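Local coordinates for protein NAD_Gly3P_dh, NAD-dependent glycerol-3-phosphate dehydrogenase (Streptosporangium roseum, PDB 5OCM) that acts as an imine reductase, binding NADP(H) next to its substrate pocket and probably delivering a hydride from NADPH to the substrate, at residues L134-E139 and G164-Y169; D5-G10 and R54-A59; D130-Y135 and G155-G160. All blocks are in the same frame, centred on the assembly; numbering follows the deposited sequence.

Along the chain contact 2 closes first: residues 5-10 hold the first strand of the Rossmann-type sheet, 6-9, and helix 53-58 returns about 45 residues later to pack against it. Contacts 1 and 3 both open after it has closed, and overlap, sharing Leu134 and Tyr135 of strand 131-136. Contact 3 closes sooner, through helix 139-149 to strand 155-160, and contact 1 just afterwards at helix 165-192, so strand 155-160 lies inside its loop. Contact 2 lies in the nucleotide-binding half of the sheet, about 22 Å from the other two between centres; contact 3 pairs the last two strands at the far edge, contact 1 joins that edge to the helix, and both touch the second subunit.

Contact 1 of 3, residues L134-E139 and G164-Y169; sequences LYSGPE and GLSSLY
Strand-to-helix packing at the junction of the two domains brings Leu134 and Ser136 against Leu165, Ser166 and Tyr169. Strand 131-136 belongs to the Rossmann-type NADP-binding domain, and helix 165-192 is the long helix that leads into the C-terminal domain, as in other imine reductases and relatives of 6-phosphogluconate dehydrogenase. The two short segments run at 145° to each other with their axes 7.7 Å apart, and the contact is buried.

Its polar centre is a pair of serines. Ser136 OG donates a hydrogen bond of 2.7 Å to Ser166 OG, and Ser166 OG in turn bonds to the backbone oxygen of Asp116 on the neighbouring strand 113-120. This relay satisfies Ser166 with one bond received and one given, and links the helix to two strands. Ser136 OG stands beside its own backbone N (chi1 -52°), a torsion that sends the hydroxyl to the helix, where it also lies 3.5 Å from Leu165 CB.

Tyr135, between the two inward residues, turns its side chain to the opposite face of the sheet. Farther along the helix, Tyr169 carries the apolar end of the contact, and Phe204 of the second subunit packs edge-to-face with its ring and also touches Leu134. The leucine side chain crosses that of Tyr169 at about a right angle, with Leu134 CD1 3.8 Å from Tyr169 CB.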
ATOM      1  N   LEU A 134     -13.024   8.442 -11.229  1.00 14.05           N
ATOM      2  CA  LEU A 134     -13.853   9.235 -10.283  1.00 14.53           C
ATOM      3  C   LEU A 134     -14.300  10.500 -10.998  1.00 14.42           C
ATOM      4  O   LEU A 134     -13.496  11.114 -11.676  1.00 14.46           O
ATOM      5  CB  LEU A 134     -13.024   9.641  -9.086  1.00 15.94           C
ATOM      6  CG  LEU A 134     -12.267   8.534  -8.402  1.00 16.06           C
ATOM      7  CD1 LEU A 134     -11.470   9.060  -7.213  1.00 17.44           C
ATOM      8  CD2 LEU A 134     -13.213   7.439  -7.945  1.00 18.04           C
ATOM      9  N   TYR A 135     -15.569  10.881 -10.807  1.00 11.26           N
ATOM     10  CA  TYR A 135     -16.107  12.076 -11.484  1.00 11.58           C
ATOM     11  C   TYR A 135     -16.797  12.965 -10.462  1.00 12.55           C
ATOM     12  O   TYR A 135     -17.456  12.469  -9.527  1.00 12.65           O
ATOM     13  CB  TYR A 135     -17.137  11.659 -12.535  1.00 12.27           C
ATOM     14  CG  TYR A 135     -16.531  10.984 -13.708  1.00 13.43           C
ATOM     15  CD1 TYR A 135     -16.280   9.616 -13.701  1.00 12.82           C
ATOM     16  CD2 TYR A 135     -16.115  11.713 -14.818  1.00 15.32           C
ATOM     17  CE1 TYR A 135     -15.635   9.000 -14.760  1.00 14.15           C
ATOM     18  CE2 TYR A 135     -15.475  11.126 -15.871  1.00 14.67           C
ATOM     19  CZ  TYR A 135     -15.256   9.747 -15.854  1.00 15.98           C
ATOM     20  OH  TYR A 135     -14.603   9.137 -16.864  1.00 15.79           O
ATOM     21  N   SER A 136     -16.677  14.271 -10.686  1.00 13.23           N
ATOM     22  CA  SER A 136     -17.418  15.250  -9.921  1.00 13.29           C
ATOM     23  C   SER A 136     -17.995  16.275 -10.812  1.00 13.48           C
ATOM     24  O   SER A 136     -17.478  16.553 -11.916  1.00 14.76           O
ATOM     25  CB  SER A 136     -16.486  15.992  -8.943  1.00 15.89           C
ATOM     26  OG  SER A 136     -15.770  15.082  -8.192  1.00 20.91           O
ATOM     27  N   GLY A 137     -19.083  16.876 -10.338  1.00 13.14           N
ATOM     28  CA  GLY A 137     -19.828  17.887 -11.135  1.00 15.28           C
ATOM     29  C   GLY A 137     -21.300  17.561 -11.034  1.00 15.26           C
ATOM     30  O   GLY A 137     -21.720  16.835 -10.132  1.00 13.83           O
ATOM     31  N   PRO A 138     -22.104  18.106 -11.940  1.00 16.67           N
ATOM     32  CA  PRO A 138     -23.583  17.895 -11.804  1.00 16.95           C
ATOM     33  C   PRO A 138     -23.982  16.477 -11.978  1.00 18.13           C
ATOM     34  O   PRO A 138     -23.579  15.814 -12.960  1.00 18.23           O
ATOM     35  CB  PRO A 138     -24.190  18.772 -12.900  1.00 17.76           C
ATOM     36  CG  PRO A 138     -23.066  19.445 -13.576  1.00 19.08           C
ATOM     37  CD  PRO A 138     -21.744  19.036 -13.035  1.00 18.13           C
ATOM     38  N   GLU A 139     -24.747  15.960 -11.027  1.00 17.80           N
ATOM     39  CA  GLU A 139     -25.116  14.537 -11.063  1.00 19.52           C
ATOM     40  C   GLU A 139     -25.882  14.187 -12.316  1.00 19.39           C
ATOM     41  O   GLU A 139     -25.693  13.121 -12.881  1.00 18.26           O
ATOM     42  CB  GLU A 139     -25.923  14.169  -9.818  1.00 22.43           C
ATOM     43  CG  GLU A 139     -26.153  12.693  -9.730  1.00 25.30           C
ATOM     44  CD  GLU A 139     -26.644  12.218  -8.350  1.00 33.07           C
ATOM     45  OE1 GLU A 139     -27.349  13.016  -7.682  1.00 33.25           O
ATOM     46  OE2 GLU A 139     -26.367  11.036  -7.979  1.00 35.02           O
ATOM     47  N   GLY A 164     -14.039  20.091  -7.477  1.00 15.95           N
ATOM     48  CA  GLY A 164     -12.749  19.840  -6.848  1.00 16.07           C
ATOM     49  C   GLY A 164     -12.573  18.545  -6.151  1.00 16.61           C
ATOM     50  O   GLY A 164     -11.445  18.155  -5.816  1.00 17.90           O
ATOM     51  N   LEU A 165     -13.636  17.790  -5.907  1.00 17.34           N
ATOM     52  CA  LEU A 165     -13.517  16.522  -5.111  1.00 16.24           C
ATOM     53  C   LEU A 165     -12.675  15.530  -5.829  1.00 16.22           C
ATOM     54  O   LEU A 165     -11.922  14.795  -5.179  1.00 13.96           O
ATOM     55  CB  LEU A 165     -14.889  15.894  -4.869  1.00 18.24           C
ATOM     56  CG  LEU A 165     -15.687  16.459  -3.695  1.00 22.39           C
ATOM     57  CD1 LEU A 165     -17.128  15.889  -3.785  1.00 25.16           C
ATOM     58  CD2 LEU A 165     -14.993  16.162  -2.373  1.00 25.32           C
ATOM     59  N   SER A 166     -12.814  15.413  -7.172  1.00 14.72           N
ATOM     60  CA  SER A 166     -12.069  14.438  -7.922  1.00 14.78           C
ATOM     61  C   SER A 166     -10.564  14.584  -7.697  1.00 15.30           C
ATOM     62  O   SER A 166      -9.850  13.580  -7.448  1.00 13.03           O
ATOM     63  CB  SER A 166     -12.419  14.508  -9.417  1.00 16.81           C
ATOM     64  OG  SER A 166     -13.738  14.039  -9.614  1.00 18.11           O
ATOM     65  N   SER A 167     -10.077  15.823  -7.733  1.00 14.75           N
ATOM     66  CA  SER A 167      -8.669  16.116  -7.529  1.00 17.25           C
ATOM     67  C   SER A 167      -8.188  15.882  -6.112  1.00 16.23           C
ATOM     68  O   SER A 167      -7.054  15.440  -5.872  1.00 14.50           O
ATOM     69  CB  SER A 167      -8.381  17.561  -7.996  1.00 21.73           C
ATOM     70  OG  SER A 167      -8.425  17.560  -9.425  1.00 30.06           O
ATOM     71  N   LEU A 168      -9.033  16.212  -5.142  1.00 14.30           N
ATOM     72  CA  LEU A 168      -8.699  15.956  -3.742  1.00 16.93           C
ATOM     73  C   LEU A 168      -8.549  14.481  -3.479  1.00 14.64           C
ATOM     74  O   LEU A 168      -7.525  14.033  -2.899  1.00 13.19           O
ATOM     75  CB  LEU A 168      -9.822  16.537  -2.898  1.00 19.82           C
ATOM     76  CG  LEU A 168      -9.582  16.649  -1.447  1.00 27.02           C
ATOM     77  CD1 LEU A 168      -8.419  17.595  -1.192  1.00 29.76           C
ATOM     78  CD2 LEU A 168     -10.835  17.221  -0.784  1.00 28.70           C
ATOM     79  N   TYR A 169      -9.532  13.693  -3.927  1.00 11.55           N
ATOM     80  CA  TYR A 169      -9.391  12.227  -3.840  1.00 12.83           C
ATOM     81  C   TYR A 169      -8.197  11.721  -4.620  1.00 12.87           C
ATOM     82  O   TYR A 169      -7.445  10.886  -4.131  1.00 12.76           O
ATOM     83  CB  TYR A 169     -10.629  11.474  -4.374  1.00 13.87           C
ATOM     84  CG  TYR A 169     -11.751  11.300  -3.372  1.00 15.02           C
ATOM     85  CD1 TYR A 169     -12.578  12.366  -2.998  1.00 14.57           C
ATOM     86  CD2 TYR A 169     -12.023  10.031  -2.839  1.00 16.65           C
ATOM     87  CE1 TYR A 169     -13.635  12.161  -2.126  1.00 18.40           C
ATOM     88  CE2 TYR A 169     -13.081   9.843  -1.966  1.00 17.38           C
ATOM     89  CZ  TYR A 169     -13.878  10.892  -1.612  1.00 18.07           C
ATOM     90  OH  TYR A 169     -14.921  10.612  -0.749  1.00 22.46           O
TER

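Contact 2 of 3, residues D5-G10 and R54-A59; sequences DVTVLG and RDAAEA
Thr7 and Leu9 of strand 6-9 meet Ala56 of helix 53-58, which lies over the sheet of the Rossmann-type domain, nearly antiparallel to the strand (152° between the short segments). Arg54 comes first and points away from the strand, its NH2 in a salt bridge of 2.9 Å with Glu58 OE2 one turn on.

Ala56 is central. Its CB rests on both strand side chains, 3.7 Å from Leu9 CD2 and 3.8 Å from Thr7 CG2, while its carbonyl O accepts a hydrogen bond of 2.7 Å from Thr7 OG1. The hydroxyl comes from 43° above the carbonyl plane, and Ala59 N reaches Ala56 O from the opposite face at 3.1 Å. With Thr7 OG1 anti to its own carbonyl carbon (chi1 -71°), the hydroxyl and the methyl both face the helix. Ala57 turns its methyl away and meets Thr7 CG2 through its backbone N, at 4.2 Å, and Ala59 brings its CB near Thr7 OG1, which also bonds to Ser60 OG.

A valine in place of Thr7 would probably leave Ala56 O without its donor from the strand and Ser60 without its mate.

Gly10, next after Leu9, touches NADP+ and is probably the first glycine of a Rossmann-type GxGxxG turn. The small side chain of Ala56 is thus consistent with the helix's close approach, while Thr7 pins a helix carbonyl to the strand ahead of the nucleotide-binding turn.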
ATOM      1  N   ASP A   5     -19.411  10.362 -31.660  1.00 17.70           N
ATOM      2  CA  ASP A   5     -20.030  10.262 -30.336  1.00 17.07           C
ATOM      3  C   ASP A   5     -19.180  10.910 -29.243  1.00 15.58           C
ATOM      4  O   ASP A   5     -19.717  11.421 -28.273  1.00 17.40           O
ATOM      5  CB  ASP A   5     -20.239   8.778 -29.977  1.00 17.40           C
ATOM      6  CG  ASP A   5     -21.133   8.058 -30.957  1.00 19.14           C
ATOM      7  OD1 ASP A   5     -22.161   8.589 -31.321  1.00 19.73           O
ATOM      8  OD2 ASP A   5     -20.787   6.962 -31.378  1.00 19.27           O
ATOM      9  N   VAL A   6     -17.848  10.850 -29.409  1.00 14.80           N
ATOM     10  CA  VAL A   6     -16.923  11.316 -28.399  1.00 15.52           C
ATOM     11  C   VAL A   6     -15.639  11.814 -29.054  1.00 14.93           C
ATOM     12  O   VAL A   6     -15.200  11.266 -30.041  1.00 14.42           O
ATOM     13  CB  VAL A   6     -16.689  10.228 -27.301  1.00 16.03           C
ATOM     14  CG1 VAL A   6     -16.048   9.051 -27.881  1.00 19.01           C
ATOM     15  CG2 VAL A   6     -15.808  10.756 -26.184  1.00 17.22           C
ATOM     16  N   THR A   7     -15.110  12.913 -28.540  1.00 13.38           N
ATOM     17  CA  THR A   7     -13.828  13.505 -28.915  1.00 12.63           C
ATOM     18  C   THR A   7     -12.826  13.360 -27.749  1.00 12.66           C
ATOM     19  O   THR A   7     -13.201  13.577 -26.599  1.00 12.10           O
ATOM     20  CB  THR A   7     -13.996  14.983 -29.294  1.00 14.26           C
ATOM     21  OG1 THR A   7     -14.704  15.038 -30.564  1.00 13.81           O
ATOM     22  CG2 THR A   7     -12.648  15.675 -29.441  1.00 14.55           C
ATOM     23  N   VAL A   8     -11.583  12.962 -28.068  1.00 11.85           N
ATOM     24  CA  VAL A   8     -10.502  12.981 -27.142  1.00 11.69           C
ATOM     25  C   VAL A   8      -9.465  14.018 -27.619  1.00 12.92           C
ATOM     26  O   VAL A   8      -8.959  13.944 -28.773  1.00 14.34           O
ATOM     27  CB  VAL A   8      -9.825  11.608 -26.979  1.00 12.20           C
ATOM     28  CG1 VAL A   8      -8.636  11.692 -26.012  1.00 14.10           C
ATOM     29  CG2 VAL A   8     -10.859  10.580 -26.507  1.00 13.51           C
ATOM     30  N   LEU A   9      -9.191  15.004 -26.754  1.00 13.43           N
ATOM     31  CA  LEU A   9      -8.125  15.968 -26.952  1.00 12.07           C
ATOM     32  C   LEU A   9      -6.961  15.609 -26.047  1.00 14.74           C
ATOM     33  O   LEU A   9      -7.104  15.640 -24.827  1.00 11.96           O
ATOM     34  CB  LEU A   9      -8.599  17.377 -26.611  1.00 13.39           C
ATOM     35  CG  LEU A   9      -9.899  17.832 -27.260  1.00 14.50           C
ATOM     36  CD1 LEU A   9     -10.304  19.224 -26.780  1.00 15.16           C
ATOM     37  CD2 LEU A   9      -9.800  17.828 -28.780  1.00 15.57           C
ATOM     38  N   GLY A  10      -5.832  15.279 -26.661  1.00 13.77           N
ATOM     39  CA  GLY A  10      -4.613  14.895 -25.977  1.00 12.87           C
ATOM     40  C   GLY A  10      -4.356  13.417 -26.166  1.00 13.05           C
ATOM     41  O   GLY A  10      -5.144  12.587 -25.707  1.00 14.41           O
ATOM     42  N   ARG A  54     -10.251  22.777 -32.489  1.00 16.62           N
ATOM     43  CA  ARG A  54     -11.597  23.304 -32.704  1.00 17.81           C
ATOM     44  C   ARG A  54     -12.453  22.340 -33.542  1.00 15.41           C
ATOM     45  O   ARG A  54     -13.602  22.089 -33.214  1.00 17.18           O
ATOM     46  CB  ARG A  54     -11.469  24.666 -33.430  1.00 23.64           C
ATOM     47  CG  ARG A  54     -12.774  25.407 -33.677  1.00 28.65           C
ATOM     48  CD  ARG A  54     -12.536  26.499 -34.771  1.00 33.18           C
ATOM     49  NE  ARG A  54     -13.324  27.656 -34.456  1.00 43.89           N
ATOM     50  CZ  ARG A  54     -14.566  27.868 -34.860  1.00 54.67           C
ATOM     51  NH1 ARG A  54     -15.184  28.985 -34.494  1.00 58.00           N
ATOM     52  NH2 ARG A  54     -15.191  26.985 -35.663  1.00 64.00           N
ATOM     53  N   ASP A  55     -11.885  21.807 -34.623  1.00 17.07           N
ATOM     54  CA  ASP A  55     -12.609  20.828 -35.451  1.00 17.61           C
ATOM     55  C   ASP A  55     -12.984  19.570 -34.621  1.00 14.88           C
ATOM     56  O   ASP A  55     -14.064  18.988 -34.752  1.00 14.51           O
ATOM     57  CB  ASP A  55     -11.720  20.353 -36.606  1.00 20.70           C
ATOM     58  CG  ASP A  55     -11.609  21.361 -37.784  1.00 24.45           C
ATOM     59  OD1 ASP A  55     -12.331  22.399 -37.782  1.00 27.82           O
ATOM     60  OD2 ASP A  55     -10.818  21.030 -38.678  1.00 29.44           O
ATOM     61  N   ALA A  56     -12.058  19.141 -33.764  1.00 13.84           N
ATOM     62  CA  ALA A  56     -12.296  17.959 -32.945  1.00 14.14           C
ATOM     63  C   ALA A  56     -13.445  18.182 -31.971  1.00 14.87           C
ATOM     64  O   ALA A  56     -14.361  17.351 -31.849  1.00 17.70           O
ATOM     65  CB  ALA A  56     -11.038  17.579 -32.243  1.00 11.86           C
ATOM     66  N   ALA A  57     -13.445  19.351 -31.324  1.00 15.79           N
ATOM     67  CA  ALA A  57     -14.469  19.697 -30.376  1.00 18.42           C
ATOM     68  C   ALA A  57     -15.852  19.782 -31.034  1.00 20.44           C
ATOM     69  O   ALA A  57     -16.843  19.309 -30.456  1.00 22.20           O
ATOM     70  CB  ALA A  57     -14.135  20.983 -29.651  1.00 17.47           C
ATOM     71  N   GLU A  58     -15.873  20.282 -32.270  1.00 20.40           N
ATOM     72  CA  GLU A  58     -17.129  20.458 -32.989  1.00 22.60           C
ATOM     73  C   GLU A  58     -17.754  19.152 -33.418  1.00 22.61           C
ATOM     74  O   GLU A  58     -18.927  19.134 -33.738  1.00 21.82           O
ATOM     75  CB  GLU A  58     -16.933  21.306 -34.294  1.00 26.68           C
ATOM     76  CG  GLU A  58     -16.841  22.778 -34.074  1.00 34.77           C
ATOM     77  CD  GLU A  58     -16.601  23.576 -35.353  1.00 43.82           C
ATOM     78  OE1 GLU A  58     -16.066  23.062 -36.380  1.00 44.14           O
ATOM     79  OE2 GLU A  58     -16.949  24.765 -35.280  1.00 44.46           O
ATOM     80  N   ALA A  59     -16.985  18.055 -33.430  1.00 17.57           N
ATOM     81  CA  ALA A  59     -17.459  16.786 -33.993  1.00 21.09           C
ATOM     82  C   ALA A  59     -18.385  15.984 -33.081  1.00 19.02           C
ATOM     83  O   ALA A  59     -19.141  15.132 -33.584  1.00 19.23           O
ATOM     84  CB  ALA A  59     -16.271  15.955 -34.377  1.00 23.32           C
TER

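Contact 3 of 3, residues D130-Y135 and G155-G160; sequences DAFLLY and GTTYLG
A beta-alpha-beta crossover, strand 131-136, helix 139-149 and strand 155-160, places Phe132 to Tyr135 beside Gly155 to Tyr158 as parallel neighbours. Backbone bonds zip them together: Gly155 N to Ala131 O, Thr157 N to Leu133 O, Tyr135 N to Thr157 O and, at 2.8 Å, Leu159 N to Tyr135 O. Gly155 has no room for more: a CB would clash with Ala131 O.

On one face, Tyr135 CE1 rests against Thr156 CG2 at 3.8 Å, while Thr157 O lies at the ring edge, near its plane. With its CG beside the backbone N (chi1 -71°), the ring leans back against the direction of its own strand, beside Thr156 of the next, and a water bridges the two hydroxyls, 2.7 Å from Tyr135 OH and donating to Thr156 OG1, which also bonds to Gly153 O. On the other face, Leu159 CD1 packs on Leu134 CB at 3.9 Å.

Strand 155-160 is the outermost strand of the sheet within the chain. The Tyr135 and Thr156 face is covered by helix 139-149, through Leu149 and Tyr142, whereas the Leu134 and Leu159 face meets helix 165-192 and Phe204 of the second subunit.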
ATOM      1  N   ASP A 130     -11.512  -3.675 -14.424  1.00 23.60           N
ATOM      2  CA  ASP A 130     -10.790  -3.190 -13.275  1.00 23.55           C
ATOM      3  C   ASP A 130     -10.419  -1.711 -13.253  1.00 23.42           C
ATOM      4  O   ASP A 130      -9.901  -1.232 -12.256  1.00 23.58           O
ATOM      5  CB  ASP A 130      -9.508  -3.985 -13.124  1.00 27.44           C
ATOM      6  CG  ASP A 130      -9.778  -5.442 -12.727  1.00 30.53           C
ATOM      7  OD1 ASP A 130     -10.861  -5.720 -12.158  1.00 32.32           O
ATOM      8  OD2 ASP A 130      -8.898  -6.260 -13.010  1.00 30.41           O
ATOM      9  N   ALA A 131     -10.624  -0.962 -14.332  1.00 18.40           N
ATOM     10  CA  ALA A 131     -10.271   0.437 -14.257  1.00 14.43           C
ATOM     11  C   ALA A 131     -11.206   1.186 -13.358  1.00 15.16           C
ATOM     12  O   ALA A 131     -12.418   1.004 -13.485  1.00 16.65           O
ATOM     13  CB  ALA A 131     -10.249   1.045 -15.640  1.00 14.09           C
ATOM     14  N   PHE A 132     -10.639   2.086 -12.551  1.00 14.53           N
ATOM     15  CA  PHE A 132     -11.398   2.886 -11.585  1.00 14.77           C
ATOM     16  C   PHE A 132     -11.266   4.358 -11.980  1.00 13.00           C
ATOM     17  O   PHE A 132     -10.158   4.824 -12.187  1.00 14.88           O
ATOM     18  CB  PHE A 132     -10.593   2.558 -10.282  1.00 16.03           C
ATOM     19  CG  PHE A 132     -11.092   3.153  -9.018  1.00 15.99           C
ATOM     20  CD1 PHE A 132     -12.435   3.361  -8.796  1.00 17.81           C
ATOM     21  CD2 PHE A 132     -10.191   3.387  -7.969  1.00 17.63           C
ATOM     22  CE1 PHE A 132     -12.870   3.851  -7.571  1.00 18.70           C
ATOM     23  CE2 PHE A 132     -10.609   3.927  -6.785  1.00 18.17           C
ATOM     24  CZ  PHE A 132     -11.939   4.101  -6.545  1.00 18.79           C
ATOM     25  N   LEU A 133     -12.387   5.070 -12.119  1.00 14.36           N
ATOM     26  CA  LEU A 133     -12.357   6.489 -12.475  1.00 13.77           C
ATOM     27  C   LEU A 133     -13.379   7.226 -11.636  1.00 13.11           C
ATOM     28  O   LEU A 133     -14.488   6.719 -11.387  1.00 15.60           O
ATOM     29  CB  LEU A 133     -12.659   6.696 -13.974  1.00 13.06           C
ATOM     30  CG  LEU A 133     -11.665   6.136 -14.972  1.00 14.49           C
ATOM     31  CD1 LEU A 133     -12.108   4.683 -15.363  1.00 15.42           C
ATOM     32  CD2 LEU A 133     -11.624   6.957 -16.257  1.00 13.82           C
ATOM     33  N   LEU A 134     -13.024   8.442 -11.229  1.00 14.05           N
ATOM     34  CA  LEU A 134     -13.853   9.235 -10.283  1.00 14.53           C
ATOM     35  C   LEU A 134     -14.300  10.500 -10.998  1.00 14.42           C
ATOM     36  O   LEU A 134     -13.496  11.114 -11.676  1.00 14.46           O
ATOM     37  CB  LEU A 134     -13.024   9.641  -9.086  1.00 15.94           C
ATOM     38  CG  LEU A 134     -12.267   8.534  -8.402  1.00 16.06           C
ATOM     39  CD1 LEU A 134     -11.470   9.060  -7.213  1.00 17.44           C
ATOM     40  CD2 LEU A 134     -13.213   7.439  -7.945  1.00 18.04           C
ATOM     41  N   TYR A 135     -15.569  10.881 -10.807  1.00 11.26           N
ATOM     42  CA  TYR A 135     -16.107  12.076 -11.484  1.00 11.58           C
ATOM     43  C   TYR A 135     -16.797  12.965 -10.462  1.00 12.55           C
ATOM     44  O   TYR A 135     -17.456  12.469  -9.527  1.00 12.65           O
ATOM     45  CB  TYR A 135     -17.137  11.659 -12.535  1.00 12.27           C
ATOM     46  CG  TYR A 135     -16.531  10.984 -13.708  1.00 13.43           C
ATOM     47  CD1 TYR A 135     -16.280   9.616 -13.701  1.00 12.82           C
ATOM     48  CD2 TYR A 135     -16.115  11.713 -14.818  1.00 15.32           C
ATOM     49  CE1 TYR A 135     -15.635   9.000 -14.760  1.00 14.15           C
ATOM     50  CE2 TYR A 135     -15.475  11.126 -15.871  1.00 14.67           C
ATOM     51  CZ  TYR A 135     -15.256   9.747 -15.854  1.00 15.98           C
ATOM     52  OH  TYR A 135     -14.603   9.137 -16.864  1.00 15.79           O
ATOM     53  N   GLY A 155     -15.335   0.534 -13.064  1.00 16.92           N
ATOM     54  CA  GLY A 155     -15.197   1.240 -11.804  1.00 19.09           C
ATOM     55  C   GLY A 155     -15.425   2.727 -11.874  1.00 16.71           C
ATOM     56  O   GLY A 155     -15.035   3.453 -10.990  1.00 20.36           O
ATOM     57  N   THR A 156     -16.101   3.182 -12.913  1.00 15.20           N
ATOM     58  CA  THR A 156     -16.558   4.548 -13.033  1.00 16.20           C
ATOM     59  C   THR A 156     -17.519   4.886 -11.875  1.00 19.90           C
ATOM     60  O   THR A 156     -18.507   4.179 -11.655  1.00 19.26           O
ATOM     61  CB  THR A 156     -17.208   4.720 -14.407  1.00 14.77           C
ATOM     62  OG1 THR A 156     -16.153   4.622 -15.390  1.00 19.43           O
ATOM     63  CG2 THR A 156     -17.926   6.037 -14.535  1.00 16.00           C
ATOM     64  N   THR A 157     -17.208   5.945 -11.111  1.00 17.55           N
ATOM     65  CA  THR A 157     -17.979   6.299  -9.936  1.00 18.00           C
ATOM     66  C   THR A 157     -18.120   7.814  -9.767  1.00 16.23           C
ATOM     67  O   THR A 157     -17.229   8.606 -10.136  1.00 17.14           O
ATOM     68  CB  THR A 157     -17.501   5.530  -8.623  1.00 25.92           C
ATOM     69  OG1 THR A 157     -17.075   6.394  -7.590  1.00 34.42           O
ATOM     70  CG2 THR A 157     -16.486   4.515  -8.850  1.00 23.51           C
ATOM     71  N   TYR A 158     -19.271   8.220  -9.237  1.00 15.47           N
ATOM     72  CA  TYR A 158     -19.596   9.641  -9.036  1.00 14.77           C
ATOM     73  C   TYR A 158     -19.351  10.046  -7.607  1.00 17.23           C
ATOM     74  O   TYR A 158     -19.870   9.396  -6.671  1.00 16.57           O
ATOM     75  CB  TYR A 158     -21.057   9.874  -9.380  1.00 16.75           C
ATOM     76  CG  TYR A 158     -21.557  11.258  -9.133  1.00 15.11           C
ATOM     77  CD1 TYR A 158     -21.133  12.320  -9.917  1.00 16.55           C
ATOM     78  CD2 TYR A 158     -22.447  11.543  -8.098  1.00 18.38           C
ATOM     79  CE1 TYR A 158     -21.589  13.615  -9.713  1.00 15.37           C
ATOM     80  CE2 TYR A 158     -22.892  12.844  -7.880  1.00 15.88           C
ATOM     81  CZ  TYR A 158     -22.460  13.878  -8.682  1.00 16.14           C
ATOM     82  OH  TYR A 158     -22.890  15.162  -8.462  1.00 14.50           O
ATOM     83  N   LEU A 159     -18.621  11.123  -7.395  1.00 15.55           N
ATOM     84  CA  LEU A 159     -18.248  11.572  -6.055  1.00 17.50           C
ATOM     85  C   LEU A 159     -19.186  12.587  -5.517  1.00 18.82           C
ATOM     86  O   LEU A 159     -19.425  12.585  -4.323  1.00 25.91           O
ATOM     87  CB  LEU A 159     -16.854  12.187  -6.003  1.00 15.99           C
ATOM     88  CG  LEU A 159     -15.697  11.232  -6.269  1.00 17.18           C
ATOM     89  CD1 LEU A 159     -14.413  12.010  -6.316  1.00 18.26           C
ATOM     90  CD2 LEU A 159     -15.564  10.142  -5.241  1.00 18.84           C
ATOM     91  N   GLY A 160     -19.676  13.501  -6.310  1.00 16.64           N
ATOM     92  CA  GLY A 160     -20.498  14.603  -5.768  1.00 16.49           C
ATOM     93  C   GLY A 160     -20.405  15.796  -6.647  1.00 15.70           C
ATOM     94  O   GLY A 160     -19.699  15.810  -7.672  1.00 14.30           O
TER
HETATM   95  O   HOH W   1     -15.068   6.433 -16.957  1.00 14.92           O